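Local coordinates for protein Pro-Pro endopeptidase (Paenibacillus alvei, PDB 6FPC) that cleaves peptide bonds between two proline residues as a zinc-dependent secreted endopeptidase, acting on a cell-surface protein and so possibly regulating bacterial adhesion, at residues E17-R29 against V89-K101. Sequence-based numbering, arbitrary orientation.
With CD (cadmium ion), chain G.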
ATOM      1  N   GLU A  17      16.734  15.348   8.641  1.00 44.56           N
ATOM      2  CA  GLU A  17      15.859  15.395   9.814  1.00 43.36           C
ATOM      3  C   GLU A  17      14.449  14.877   9.510  1.00 43.92           C
ATOM      4  O   GLU A  17      13.936  15.094   8.407  1.00 44.06           O
ATOM      5  CB  GLU A  17      15.833  16.804  10.413  1.00 45.98           C
ATOM      6  CG  GLU A  17      15.503  16.842  11.898  1.00 57.81           C
ATOM      7  CD  GLU A  17      16.410  16.014  12.785  1.00 76.40           C
ATOM      8  OE1 GLU A  17      15.976  14.918  13.210  1.00 78.82           O
ATOM      9  OE2 GLU A  17      17.561  16.443  13.036  1.00 60.54           O
ATOM     10  N   TYR A  18      13.845  14.143  10.467  1.00 37.16           N
ATOM     11  CA  TYR A  18      12.500  13.570  10.291  1.00 34.77           C
ATOM     12  C   TYR A  18      11.728  13.473  11.602  1.00 34.82           C
ATOM     13  O   TYR A  18      12.335  13.411  12.672  1.00 32.05           O
ATOM     14  CB  TYR A  18      12.549  12.199   9.566  1.00 34.79           C
ATOM     15  CG  TYR A  18      13.250  11.105  10.350  1.00 35.43           C
ATOM     16  CD1 TYR A  18      12.531  10.235  11.163  1.00 37.57           C
ATOM     17  CD2 TYR A  18      14.626  10.924  10.256  1.00 36.09           C
ATOM     18  CE1 TYR A  18      13.172   9.254  11.918  1.00 38.89           C
ATOM     19  CE2 TYR A  18      15.277   9.928  10.986  1.00 37.52           C
ATOM     20  CZ  TYR A  18      14.545   9.095  11.817  1.00 44.08           C
ATOM     21  OH  TYR A  18      15.170   8.101  12.532  1.00 46.74           O
ATOM     22  N   ASN A  19      10.384  13.429  11.508  1.00 31.47           N
ATOM     23  CA  ASN A  19       9.466  13.292  12.657  1.00 31.71           C
ATOM     24  C   ASN A  19       9.689  11.894  13.264  1.00 34.16           C
ATOM     25  O   ASN A  19       9.140  10.908  12.765  1.00 30.56           O
ATOM     26  CB  ASN A  19       7.999  13.461  12.195  1.00 31.46           C
ATOM     27  CG  ASN A  19       6.987  13.505  13.326  1.00 39.38           C
ATOM     28  OD1 ASN A  19       7.121  12.843  14.358  1.00 35.63           O
ATOM     29  ND2 ASN A  19       5.919  14.265  13.138  1.00 35.04           N
ATOM     30  N   HIS A  20      10.479  11.832  14.348  1.00 32.26           N
ATOM     31  CA  HIS A  20      10.865  10.574  14.998  1.00 34.14           C
ATOM     32  C   HIS A  20       9.700   9.693  15.408  1.00 38.60           C
ATOM     33  O   HIS A  20       9.666   8.522  15.018  1.00 37.55           O
ATOM     34  CB  HIS A  20      11.808  10.801  16.204  1.00 36.43           C
ATOM     35  CG  HIS A  20      13.184  11.270  15.835  1.00 40.70           C
ATOM     36  ND1 HIS A  20      14.099  11.638  16.798  1.00 44.14           N
ATOM     37  CD2 HIS A  20      13.762  11.404  14.617  1.00 41.72           C
ATOM     38  CE1 HIS A  20      15.184  12.016  16.144  1.00 43.70           C
ATOM     39  NE2 HIS A  20      15.026  11.896  14.831  1.00 42.58           N
ATOM     40  N   SER A  21       8.743  10.249  16.167  1.00 36.91           N
ATOM     41  CA  SER A  21       7.641   9.451  16.691  1.00 37.31           C
ATOM     42  C   SER A  21       6.683   8.971  15.613  1.00 38.29           C
ATOM     43  O   SER A  21       6.195   7.848  15.720  1.00 38.50           O
ATOM     44  CB  SER A  21       6.918  10.169  17.824  1.00 42.46           C
ATOM     45  OG  SER A  21       6.216  11.297  17.344  1.00 56.03           O
ATOM     46  N   GLU A  22       6.435   9.783  14.570  1.00 33.89           N
ATOM     47  CA  GLU A  22       5.555   9.367  13.472  1.00 32.26           C
ATOM     48  C   GLU A  22       6.195   8.274  12.620  1.00 33.39           C
ATOM     49  O   GLU A  22       5.506   7.329  12.234  1.00 32.08           O
ATOM     50  CB  GLU A  22       5.120  10.548  12.608  1.00 33.23           C
ATOM     51  CG  GLU A  22       3.936  10.231  11.696  1.00 39.36           C
ATOM     52  CD  GLU A  22       2.720   9.574  12.337  1.00 59.72           C
ATOM     53  OE1 GLU A  22       2.394   9.909  13.498  1.00 65.04           O
ATOM     54  OE2 GLU A  22       2.092   8.719  11.671  1.00 49.64           O
ATOM     55  N   ALA A  23       7.510   8.381  12.370  1.00 31.60           N
ATOM     56  CA  ALA A  23       8.266   7.378  11.593  1.00 31.20           C
ATOM     57  C   ALA A  23       8.291   6.054  12.359  1.00 36.81           C
ATOM     58  O   ALA A  23       8.058   5.018  11.753  1.00 36.95           O
ATOM     59  CB  ALA A  23       9.672   7.863  11.304  1.00 32.13           C
ATOM     60  N   ALA A  24       8.444   6.098  13.688  1.00 35.51           N
ATOM     61  CA  ALA A  24       8.404   4.903  14.543  1.00 36.24           C
ATOM     62  C   ALA A  24       7.011   4.253  14.514  1.00 38.35           C
ATOM     63  O   ALA A  24       6.919   3.034  14.390  1.00 37.82           O
ATOM     64  CB  ALA A  24       8.791   5.254  15.974  1.00 38.09           C
ATOM     65  N   ALA A  25       5.936   5.066  14.558  1.00 34.77           N
ATOM     66  CA  ALA A  25       4.551   4.581  14.517  1.00 34.35           C
ATOM     67  C   ALA A  25       4.253   3.865  13.180  1.00 36.28           C
ATOM     68  O   ALA A  25       3.615   2.808  13.176  1.00 36.45           O
ATOM     69  CB  ALA A  25       3.583   5.743  14.720  1.00 35.61           C
ATOM     70  N   MET A  26       4.763   4.410  12.069  1.00 30.46           N
ATOM     71  CA  MET A  26       4.591   3.809  10.735  1.00 28.76           C
ATOM     72  C   MET A  26       5.348   2.488  10.681  1.00 33.79           C
ATOM     73  O   MET A  26       4.814   1.491  10.178  1.00 32.22           O
ATOM     74  CB  MET A  26       5.107   4.747   9.625  1.00 29.64           C
ATOM     75  CG  MET A  26       4.352   6.057   9.534  1.00 32.02           C
ATOM     76  SD  MET A  26       5.182   7.227   8.441  1.00 35.14           S
ATOM     77  CE  MET A  26       4.587   6.622   6.866  1.00 30.43           C
ATOM     78  N   LYS A  27       6.602   2.482  11.201  1.00 32.84           N
ATOM     79  CA  LYS A  27       7.471   1.302  11.216  1.00 34.46           C
ATOM     80  C   LYS A  27       6.785   0.184  12.008  1.00 41.25           C
ATOM     81  O   LYS A  27       6.761  -0.960  11.553  1.00 41.77           O
ATOM     82  CB  LYS A  27       8.860   1.653  11.801  1.00 37.41           C
ATOM     83  CG  LYS A  27       9.970   0.730  11.341  1.00 44.82           C
ATOM     84  CD  LYS A  27      11.272   0.986  12.101  1.00 53.17           C
ATOM     85  CE  LYS A  27      12.205  -0.208  12.066  1.00 59.08           C
ATOM     86  NZ  LYS A  27      13.542   0.096  12.671  1.00 55.97           N
ATOM     87  N   GLN A  28       6.157   0.543  13.145  1.00 38.90           N
ATOM     88  CA  GLN A  28       5.407  -0.379  13.998  1.00 39.67           C
ATOM     89  C   GLN A  28       4.199  -0.974  13.261  1.00 42.52           C
ATOM     90  O   GLN A  28       3.957  -2.172  13.392  1.00 42.81           O
ATOM     91  CB  GLN A  28       4.971   0.302  15.306  1.00 41.51           C
ATOM     92  CG  GLN A  28       4.577  -0.690  16.386  1.00 54.08           C
ATOM     93  N   ARG A  29       3.470  -0.159  12.459  1.00 36.25           N
ATOM     94  CA  ARG A  29       2.314  -0.657  11.697  1.00 34.29           C
ATOM     95  C   ARG A  29       2.742  -1.612  10.580  1.00 34.98           C
ATOM     96  O   ARG A  29       2.000  -2.546  10.263  1.00 34.94           O
ATOM     97  CB  ARG A  29       1.441   0.486  11.172  1.00 33.96           C
ATOM     98  CG  ARG A  29       0.725   1.230  12.327  1.00 36.55           C
ATOM     99  CD  ARG A  29      -0.305   2.223  11.824  1.00 36.82           C
ATOM    100  NE  ARG A  29       0.337   3.354  11.159  1.00 32.48           N
ATOM    101  CZ  ARG A  29       0.633   4.502  11.754  1.00 46.01           C
ATOM    102  NH1 ARG A  29       0.345   4.689  13.039  1.00 42.34           N
ATOM    103  NH2 ARG A  29       1.210   5.474  11.073  1.00 30.17           N
ATOM    104  N   VAL A  89      10.721   0.449  -5.242  1.00 30.84           N
ATOM    105  CA  VAL A  89      10.869   1.139  -3.977  1.00 29.55           C
ATOM    106  C   VAL A  89       9.429   1.420  -3.532  1.00 30.18           C
ATOM    107  O   VAL A  89       8.540   1.614  -4.389  1.00 27.55           O
ATOM    108  CB  VAL A  89      11.714   2.432  -4.131  1.00 33.71           C
ATOM    109  CG1 VAL A  89      11.017   3.489  -4.993  1.00 33.12           C
ATOM    110  CG2 VAL A  89      12.103   3.000  -2.773  1.00 34.83           C
ATOM    111  N   VAL A  90       9.188   1.400  -2.211  1.00 25.62           N
ATOM    112  CA  VAL A  90       7.878   1.765  -1.667  1.00 24.93           C
ATOM    113  C   VAL A  90       8.178   3.087  -0.959  1.00 28.78           C
ATOM    114  O   VAL A  90       9.022   3.111  -0.083  1.00 28.37           O
ATOM    115  CB  VAL A  90       7.298   0.682  -0.722  1.00 27.67           C
ATOM    116  CG1 VAL A  90       5.976   1.146  -0.098  1.00 27.63           C
ATOM    117  CG2 VAL A  90       7.105  -0.636  -1.468  1.00 26.66           C
ATOM    118  N   ALA A  91       7.621   4.191  -1.427  1.00 25.13           N
ATOM    119  CA  ALA A  91       7.928   5.483  -0.807  1.00 24.23           C
ATOM    120  C   ALA A  91       6.656   6.010  -0.198  1.00 25.29           C
ATOM    121  O   ALA A  91       5.626   6.017  -0.875  1.00 22.50           O
ATOM    122  CB  ALA A  91       8.464   6.444  -1.846  1.00 25.27           C
ATOM    123  N   VAL A  92       6.696   6.358   1.102  1.00 23.19           N
ATOM    124  CA  VAL A  92       5.507   6.829   1.847  1.00 23.42           C
ATOM    125  C   VAL A  92       5.888   8.058   2.688  1.00 27.50           C
ATOM    126  O   VAL A  92       6.839   8.013   3.460  1.00 26.90           O
ATOM    127  CB  VAL A  92       4.904   5.686   2.734  1.00 29.33           C
ATOM    128  CG1 VAL A  92       3.688   6.172   3.539  1.00 29.88           C
ATOM    129  CG2 VAL A  92       4.514   4.465   1.902  1.00 29.09           C
ATOM    130  N   ARG A  93       5.130   9.138   2.565  1.00 24.83           N
ATOM    131  CA  ARG A  93       5.414  10.357   3.299  1.00 25.07           C
ATOM    132  C   ARG A  93       5.011  10.227   4.781  1.00 26.88           C
ATOM    133  O   ARG A  93       3.878   9.843   5.094  1.00 26.47           O
ATOM    134  CB  ARG A  93       4.711  11.550   2.624  1.00 26.04           C
ATOM    135  CG  ARG A  93       5.270  12.853   3.096  1.00 30.54           C
ATOM    136  CD  ARG A  93       4.702  14.054   2.397  1.00 30.66           C
ATOM    137  NE  ARG A  93       5.321  15.249   2.973  1.00 31.70           N
ATOM    138  CZ  ARG A  93       5.301  16.455   2.415  1.00 46.84           C
ATOM    139  NH1 ARG A  93       4.688  16.648   1.257  1.00 32.04           N
ATOM    140  NH2 ARG A  93       5.901  17.477   3.012  1.00 45.02           N
ATOM    141  N   ILE A  94       5.941  10.578   5.676  1.00 25.84           N
ATOM    142  CA  ILE A  94       5.772  10.539   7.137  1.00 26.13           C
ATOM    143  C   ILE A  94       4.659  11.487   7.545  1.00 29.12           C
ATOM    144  O   ILE A  94       4.751  12.674   7.231  1.00 29.36           O
ATOM    145  CB  ILE A  94       7.106  10.888   7.870  1.00 28.99           C
ATOM    146  CG1 ILE A  94       8.183   9.815   7.604  1.00 29.45           C
ATOM    147  CG2 ILE A  94       6.869  11.073   9.377  1.00 28.90           C
ATOM    148  CD1 ILE A  94       9.599  10.253   7.862  1.00 29.00           C
ATOM    149  N   GLY A  95       3.656  10.970   8.266  1.00 26.86           N
ATOM    150  CA  GLY A  95       2.500  11.745   8.732  1.00 27.61           C
ATOM    151  C   GLY A  95       1.263  11.623   7.865  1.00 31.16           C
ATOM    152  O   GLY A  95       0.192  12.146   8.214  1.00 31.09           O
ATOM    153  N   TYR A  96       1.383  10.917   6.738  1.00 26.70           N
ATOM    154  CA  TYR A  96       0.286  10.795   5.768  1.00 25.76           C
ATOM    155  C   TYR A  96      -0.386   9.430   5.744  1.00 27.41           C
ATOM    156  O   TYR A  96      -1.073   9.113   4.769  1.00 24.69           O
ATOM    157  CB  TYR A  96       0.796  11.185   4.373  1.00 25.88           C
ATOM    158  CG  TYR A  96       1.100  12.658   4.206  1.00 27.34           C
ATOM    159  CD1 TYR A  96       2.112  13.271   4.945  1.00 29.28           C
ATOM    160  CD2 TYR A  96       0.418  13.425   3.277  1.00 27.90           C
ATOM    161  CE1 TYR A  96       2.376  14.632   4.817  1.00 30.37           C
ATOM    162  CE2 TYR A  96       0.698  14.780   3.114  1.00 29.29           C
ATOM    163  CZ  TYR A  96       1.687  15.377   3.877  1.00 37.43           C
ATOM    164  OH  TYR A  96       1.980  16.712   3.703  1.00 38.29           O
ATOM    165  N   SER A  97      -0.195   8.621   6.806  1.00 25.97           N
ATOM    166  CA  SER A  97      -0.741   7.254   6.871  1.00 25.34           C
ATOM    167  C   SER A  97      -2.269   7.172   6.791  1.00 28.11           C
ATOM    168  O   SER A  97      -2.790   6.314   6.080  1.00 25.92           O
ATOM    169  CB  SER A  97      -0.283   6.548   8.146  1.00 29.55           C
ATOM    170  OG  SER A  97       1.128   6.456   8.194  1.00 32.75           O
ATOM    171  N   GLU A  98      -2.983   8.027   7.564  1.00 26.84           N
ATOM    172  CA  GLU A  98      -4.441   7.978   7.669  1.00 26.71           C
ATOM    173  C   GLU A  98      -5.197   8.411   6.439  1.00 31.68           C
ATOM    174  O   GLU A  98      -4.769   9.314   5.713  1.00 29.42           O
ATOM    175  CB  GLU A  98      -4.953   8.788   8.884  1.00 29.12           C
ATOM    176  CG  GLU A  98      -4.567   8.208  10.240  1.00 41.58           C
ATOM    177  CD  GLU A  98      -5.238   6.921  10.697  1.00 73.92           C
ATOM    178  OE1 GLU A  98      -4.515   6.025  11.191  1.00 79.44           O
ATOM    179  OE2 GLU A  98      -6.481   6.809  10.577  1.00 67.07           O
ATOM    180  N   LYS A  99      -6.383   7.787   6.250  1.00 29.73           N
ATOM    181  CA  LYS A  99      -7.347   8.091   5.201  1.00 28.67           C
ATOM    182  C   LYS A  99      -7.634   9.598   5.237  1.00 32.28           C
ATOM    183  O   LYS A  99      -7.825  10.170   6.326  1.00 30.29           O
ATOM    184  CB  LYS A  99      -8.648   7.315   5.473  1.00 30.67           C
ATOM    185  CG  LYS A  99      -9.703   7.455   4.371  1.00 42.81           C
ATOM    186  CD  LYS A  99     -11.040   6.808   4.736  1.00 54.55           C
ATOM    187  CE  LYS A  99     -11.014   5.295   4.771  1.00 68.02           C
ATOM    188  N   GLY A 100      -7.608  10.214   4.063  1.00 29.58           N
ATOM    189  CA  GLY A 100      -7.833  11.640   3.904  1.00 30.67           C
ATOM    190  C   GLY A 100      -6.560  12.458   3.808  1.00 34.32           C
ATOM    191  O   GLY A 100      -6.638  13.655   3.549  1.00 34.54           O
ATOM    192  N   LYS A 101      -5.377  11.843   3.984  1.00 30.50           N
ATOM    193  CA  LYS A 101      -4.113  12.593   3.887  1.00 30.29           C
ATOM    194  C   LYS A 101      -3.566  12.530   2.454  1.00 33.62           C
ATOM    195  O   LYS A 101      -2.447  12.069   2.218  1.00 30.77           O
ATOM    196  CB  LYS A 101      -3.090  12.086   4.933  1.00 32.82           C
ATOM    197  CG  LYS A 101      -2.995  12.933   6.191  1.00 47.75           C
ATOM    198  CD  LYS A 101      -4.114  12.668   7.172  1.00 62.99           C
ATOM    199  CE  LYS A 101      -4.195  13.755   8.216  1.00 70.61           C
TER
HETATM  200 CD    CD G 303      13.823  11.190  19.146  1.00 57.93          CD
HETATM  201  O   HOH W   1      15.295  13.400  19.319  1.00 46.70           O
HETATM  202  O   HOH W   2      12.815   9.040  19.470  1.00 53.83           O
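Met26 reaches from the helix to the end of the strand with its thioether laid over the backbone there: SD rests 3.6 Å from Ile94 CA, and CE presses on Val92 CG1 at 3.5 Å, tighter than two methyls normally pack. The bend at its last torsion (chi3 82°) turns CE toward Val92. Ile94 fills the space nearer the start of the helix, its two branches dividing the work. CG2 sits 3.7 Å from Glu22 CB and also meets Asn19 CB, while CD1 touches both Tyr18 CB and Ala23 CB. Leu50 of strand 47-51 touches both Met26 and Ile94, so this is the apolar seam along which helix 20-30 lies against the sheet. The fold is that of the M34 zinc peptidases, related to anthrax lethal factor; the HExxH helix 108-121 touches the same seam, with Leu108 against Val92, whose side chain also lies about 4 Å from that of Glu112, the predicted proton acceptor, at the nearest atoms.

At the Arg29 end the contact turns polar, though Ser97 is buried. Arg29 NH2 gives a weak, bent bond (137°) to Ser97 OG and a longer one of 3.4 Å to Glu22 OE2, the latter also a salt bridge; both acceptors sit at the guanidinium edge, while Ala25 O lies over one face. The stronger partner is Glu109, which pairs with Arg29 NE and bonds Ser97 OG, probably holding both groups in place. The looser, more exposed side is at Gly95 and Asn19. From the last strand residue, Arg93, the chain makes a type II turn to Tyr96, and Glu22 CG lies over it, 3.5 Å from Gly95 N. Asn19 OD1 caps the helix by accepting from Glu22 N, and the next residue, His20, binds a cadmium ion through ND1 at 2.4 Å.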